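Local coordinates for ribose-phosphate pyrophosphokinase (Mycobacterium smegmatis, PDB 5MP7), which probably makes phosphoribosyl pyrophosphate by transferring the pyrophosphoryl group of ATP to the 1-hydroxyl of ribose 5-phosphate, with magnesium as cofactor, at residues 165-170 with 253-258. Sequence-based numbering, arbitrary orientation.
Sequences EHYADE and DVIIAA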
loop_
_atom_site.group_PDB
_atom_site.type_symbol
_atom_site.label_atom_id
_atom_site.label_comp_id
_atom_site.label_asym_id
_atom_site.label_seq_id
_atom_site.Cartn_x
_atom_site.Cartn_y
_atom_site.Cartn_z
ATOM N N GLU A 165 44.841 -19.564 65.223
ATOM C CA GLU A 165 43.923 -20.548 65.868
ATOM C C GLU A 165 43.959 -21.948 65.183
ATOM O O GLU A 165 43.867 -22.959 65.868
ATOM C CB GLU A 165 42.429 -20.107 65.882
ATOM C CG GLU A 165 41.986 -18.830 66.614
ATOM C CD GLU A 165 40.466 -18.452 66.418
ATOM O OE1 GLU A 165 39.606 -19.328 66.085
ATOM O OE2 GLU A 165 40.098 -17.255 66.632
ATOM N N HIS A 166 44.086 -22.010 63.863
ATOM C CA HIS A 166 43.990 -23.290 63.161
ATOM C C HIS A 166 45.260 -23.898 62.607
ATOM O O HIS A 166 45.258 -25.061 62.262
ATOM C CB HIS A 166 42.970 -23.168 62.050
ATOM C CG HIS A 166 41.634 -22.737 62.532
ATOM N ND1 HIS A 166 40.817 -23.550 63.284
ATOM C CD2 HIS A 166 40.961 -21.580 62.364
ATOM C CE1 HIS A 166 39.693 -22.913 63.561
ATOM N NE2 HIS A 166 39.749 -21.721 63.000
ATOM N N TYR A 167 46.333 -23.135 62.519
ATOM C CA TYR A 167 47.583 -23.652 61.979
ATOM C C TYR A 167 48.795 -23.352 62.874
ATOM O O TYR A 167 49.923 -23.386 62.395
ATOM C CB TYR A 167 47.803 -23.091 60.573
ATOM C CG TYR A 167 46.719 -23.463 59.599
ATOM C CD1 TYR A 167 46.716 -24.701 58.979
ATOM C CD2 TYR A 167 45.670 -22.587 59.322
ATOM C CE1 TYR A 167 45.700 -25.059 58.114
ATOM C CE2 TYR A 167 44.656 -22.929 58.433
ATOM C CZ TYR A 167 44.684 -24.167 57.822
ATOM O OH TYR A 167 43.690 -24.552 56.939
ATOM N N ALA A 168 48.591 -23.098 64.171
ATOM C CA ALA A 168 49.715 -22.915 65.111
ATOM C C ALA A 168 50.672 -24.125 65.137
ATOM O O ALA A 168 51.881 -23.982 65.290
ATOM C CB ALA A 168 49.205 -22.637 66.518
ATOM N N ASP A 169 50.105 -25.321 64.981
ATOM C CA ASP A 169 50.862 -26.581 65.032
ATOM C C ASP A 169 51.827 -26.732 63.860
ATOM O O ASP A 169 52.775 -27.502 63.942
ATOM C CB ASP A 169 49.904 -27.799 65.039
ATOM C CG ASP A 169 48.825 -27.722 66.134
ATOM O OD1 ASP A 169 49.025 -26.990 67.131
ATOM O OD2 ASP A 169 47.774 -28.375 65.971
ATOM N N GLU A 170 51.567 -26.012 62.768
ATOM C CA GLU A 170 52.309 -26.171 61.534
ATOM C C GLU A 170 53.636 -25.416 61.537
ATOM O O GLU A 170 53.852 -24.510 62.353
ATOM C CB GLU A 170 51.446 -25.729 60.349
ATOM C CG GLU A 170 50.172 -26.526 60.193
ATOM C CD GLU A 170 50.434 -27.899 59.628
ATOM O OE1 GLU A 170 50.194 -28.067 58.393
ATOM O OE2 GLU A 170 50.898 -28.765 60.418
ATOM N N ASP A 253 51.882 -27.838 52.188
ATOM C CA ASP A 253 50.537 -27.258 52.220
ATOM C C ASP A 253 50.603 -25.821 51.718
ATOM O O ASP A 253 51.638 -25.158 51.905
ATOM C CB ASP A 253 50.066 -27.212 53.683
ATOM C CG ASP A 253 48.911 -28.152 53.988
ATOM O OD1 ASP A 253 48.263 -28.665 53.052
ATOM O OD2 ASP A 253 48.619 -28.361 55.191
ATOM N N VAL A 254 49.514 -25.335 51.126
ATOM C CA VAL A 254 49.364 -23.914 50.826
ATOM C C VAL A 254 48.032 -23.348 51.319
ATOM O O VAL A 254 46.990 -23.865 50.973
ATOM C CB VAL A 254 49.471 -23.597 49.326
ATOM C CG1 VAL A 254 49.381 -22.085 49.117
ATOM C CG2 VAL A 254 50.797 -24.087 48.781
ATOM N N ILE A 255 48.094 -22.248 52.072
ATOM C CA ILE A 255 46.942 -21.517 52.504
ATOM C C ILE A 255 46.947 -20.131 51.856
ATOM O O ILE A 255 47.934 -19.416 51.936
ATOM C CB ILE A 255 46.942 -21.396 54.006
ATOM C CG1 ILE A 255 46.753 -22.782 54.594
ATOM C CG2 ILE A 255 45.813 -20.487 54.484
ATOM C CD1 ILE A 255 47.202 -22.862 56.034
ATOM N N ILE A 256 45.806 -19.756 51.264
ATOM C CA ILE A 256 45.609 -18.453 50.646
ATOM C C ILE A 256 44.786 -17.543 51.554
ATOM O O ILE A 256 43.756 -17.926 52.039
ATOM C CB ILE A 256 44.906 -18.568 49.311
ATOM C CG1 ILE A 256 45.739 -19.463 48.408
ATOM C CG2 ILE A 256 44.781 -17.189 48.679
ATOM C CD1 ILE A 256 45.157 -19.690 47.032
ATOM N N ALA A 257 45.301 -16.347 51.818
ATOM C CA ALA A 257 44.620 -15.363 52.637
ATOM C C ALA A 257 44.661 -13.988 51.956
ATOM O O ALA A 257 45.697 -13.538 51.531
ATOM C CB ALA A 257 45.240 -15.300 53.995
ATOM N N ALA A 258 43.513 -13.361 51.814
ATOM C CA ALA A 258 43.399 -12.048 51.202
ATOM C C ALA A 258 42.240 -11.302 51.811
ATOM O O ALA A 258 41.279 -11.915 52.246
ATOM C CB ALA A 258 43.180 -12.169 49.707
#
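Tyr167 and Ile255 meet through matching first torsions: each places its gamma carbon, CG in Tyr167 (chi1 -61°) and CG1 in Ile255, opposite its own carbonyl carbon and beside its backbone N. The two side chains then extend to meet each other, one from each segment. The contact lies in a phosphoribosyltransferase-like alpha/beta domain. It packs helix 156-167 and the chain that leads on from it onto strand 253-258, an inner strand of the mixed sheet. Ile255 extends at chi2 and sets its terminal methyl CD1 over the centre of one Tyr167 ring face, a CH-pi contact. Behind the methyl, Ile255 CG1 is 4.1 Å from Tyr167 CZ. The same Ile255 side chain also touches Thr225 and Ile227 of the neighbouring strand 225-230. Tyr167 is buried, and its OH is hydrogen-bonded to Glu278 OE1, on strand 278-282. Tyr167 therefore contacts two neighbouring strands, one through its ring face and the other through its OH.

A type I beta turn runs from Tyr167 to Glu170. It is closed by the backbone bond from Glu170 N to Tyr167 O, 3.1 Å long. The turn brings Glu170 up to Asp253 at the start of the strand. The Glu170 chain is bent at chi2 (-75°), and its carboxylate stands steeply against that of Asp253, the planes 69° apart. If both are ionised, the two carboxylates would probably repel each other. Glu170 OE1 has a hydrogen bond with Thr225 OG1 and a weak, long ion pair with Lys252 NZ, which may offset part of this. The carboxylates approach most closely at Glu170 OE1 and Asp253 OD2, 3.6 Å apart.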